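Local coordinates for putative lipid-transfer protein DIR1 (Arabidopsis thaliana, PDB 2RKN), which binds lysophospholipids and zinc, probably transfers lipids, and is required for long-distance signalling in systemic acquired resistance, at residues A[25-30]-A[67-72]. Residues are numbered along the deposited sequence; the frame is centred on the assembly and turned at random. Where two conformers were deposited one is given.
Sequences TSPSQP and KQCGLA
Pro-27 and Cys-69 bring the two backbones to their nearest approach, 7.1 Å between CA atoms, where the extended loop entering helix 29-35 passes the C-terminal end of helix 59-68. Into this gap the ring of Pro-27 projects, and it meets two neighbouring side chains: CB and CG meet the sulfur of Cys-69, CG and CD meet Gln-68, so CG is shared. Pro-27 CB is 4.0 Å from Cys-69 SG. Pro-27 CD lies against one face of the Gln-68 amide, towards its nitrogen, 3.5 Å from Gln-68 NE2. Pro-27 CG comes within 4.1 Å of Gln-68 CB. The glutamine thus reaches past the ring at a slant, touching it with CB at one end and the amide at the other. Two torsions bring this about: CG sits anti to the carbonyl carbon (chi1 -87°), and the chain then runs on extended (chi2 -153°) toward Pro-27 CD. Across the two segments the contact is van der Waals packing, 152 Å² for both sides together, and it lies at the surface. Each backbone is shaped by a helix end. Ser-28 is the N-cap of helix 29-35, its OG bonded to the backbone N of Cys-31 and also to Glu-14. At the other side Gly-70, with positive phi (78°), closes helix 59-68 in a Schellman motif, its N giving a 2.8 Å bond to Lys-67 O. What fastens the pair is covalent: Cys-69 SG is joined to Cys-32 SG in helix 29-35, and Pro-27 also touches Cys-32, so the proline packs beside the bridge. A disulfide from within helix 29-35 to the residue following helix 59-68 belongs to the four-disulfide, all-helical fold of plant lipid-transfer proteins, here with the Cys-69 side chain about 8 Å from a bound lysolipid.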
# COMPACT_ATOMS: atom_id res chain seq x y z
N THR A 25 -4.76 -7.43 8.21
CA THR A 25 -3.87 -7.76 9.33
C THR A 25 -2.82 -6.66 9.46
O THR A 25 -2.67 -5.83 8.58
CB THR A 25 -3.15 -9.04 9.11
OG1 THR A 25 -2.61 -9.09 7.77
CG2 THR A 25 -4.10 -10.29 9.28
N SER A 26 -2.10 -6.70 10.59
CA SER A 26 -1.10 -5.68 10.89
C SER A 26 0.01 -5.80 9.82
O SER A 26 0.26 -6.90 9.33
CB SER A 26 -0.57 -5.94 12.31
OG SER A 26 0.27 -4.88 12.72
N PRO A 27 0.58 -4.66 9.38
CA PRO A 27 1.59 -4.77 8.30
C PRO A 27 2.84 -5.50 8.70
O PRO A 27 3.35 -5.35 9.82
CB PRO A 27 1.88 -3.33 7.94
CG PRO A 27 1.48 -2.50 9.14
CD PRO A 27 0.30 -3.28 9.78
N SER A 28 3.36 -6.30 7.76
CA SER A 28 4.57 -7.02 8.03
C SER A 28 5.75 -6.11 7.95
O SER A 28 5.70 -5.04 7.25
CB SER A 28 4.73 -8.14 6.96
OG SER A 28 5.10 -7.62 5.71
N GLN A 29 6.83 -6.53 8.59
CA GLN A 29 8.11 -5.82 8.47
C GLN A 29 8.55 -5.57 7.03
O GLN A 29 8.84 -4.43 6.66
CB GLN A 29 9.22 -6.52 9.26
CG GLN A 29 10.48 -5.68 9.30
CD GLN A 29 10.18 -4.25 9.69
OE1 GLN A 29 10.29 -3.32 8.84
NE2 GLN A 29 9.81 -4.04 10.97
N PRO A 30 8.60 -6.62 6.19
CA PRO A 30 8.92 -6.43 4.76
C PRO A 30 8.01 -5.43 4.00
O PRO A 30 8.51 -4.62 3.19
CB PRO A 30 8.81 -7.85 4.20
CG PRO A 30 9.14 -8.71 5.35
CD PRO A 30 8.39 -8.06 6.49
N LYS A 67 1.38 5.62 8.15
CA LYS A 67 1.31 5.91 9.58
C LYS A 67 1.41 4.63 10.37
O LYS A 67 2.17 4.57 11.30
CB LYS A 67 0.02 6.72 10.00
CG LYS A 67 -0.15 7.10 11.51
CD LYS A 67 -1.63 7.47 11.85
CE LYS A 67 -1.87 7.87 13.29
NZ LYS A 67 -1.82 9.38 13.38
N GLN A 68 0.72 3.57 9.92
CA GLN A 68 0.80 2.27 10.66
C GLN A 68 2.22 1.76 10.72
O GLN A 68 2.63 1.16 11.70
CB GLN A 68 -0.05 1.17 10.02
CG GLN A 68 -1.46 1.15 10.47
CD GLN A 68 -2.02 -0.28 10.36
OE1 GLN A 68 -2.53 -0.68 9.32
NE2 GLN A 68 -1.83 -1.06 11.43
N CYS A 69 2.99 2.05 9.69
CA CYS A 69 4.36 1.62 9.59
C CYS A 69 5.34 2.55 10.29
O CYS A 69 6.53 2.29 10.29
CB CYS A 69 4.72 1.44 8.11
SG CYS A 69 4.08 -0.06 7.29
N GLY A 70 4.82 3.62 10.89
CA GLY A 70 5.70 4.51 11.64
C GLY A 70 6.50 5.43 10.74
O GLY A 70 7.50 6.03 11.17
N LEU A 71 6.07 5.56 9.49
CA LEU A 71 6.72 6.48 8.60
C LEU A 71 6.29 7.87 9.05
O LEU A 71 5.26 8.01 9.73
CB LEU A 71 6.38 6.16 7.13
CG LEU A 71 6.95 4.76 6.80
CD1 LEU A 71 6.57 4.21 5.40
CD2 LEU A 71 8.46 4.78 6.93
N ALA A 72 7.10 8.88 8.71
CA ALA A 72 6.86 10.28 9.15
C ALA A 72 5.99 10.97 8.13
O ALA A 72 5.19 11.85 8.46
CB ALA A 72 8.17 11.05 9.36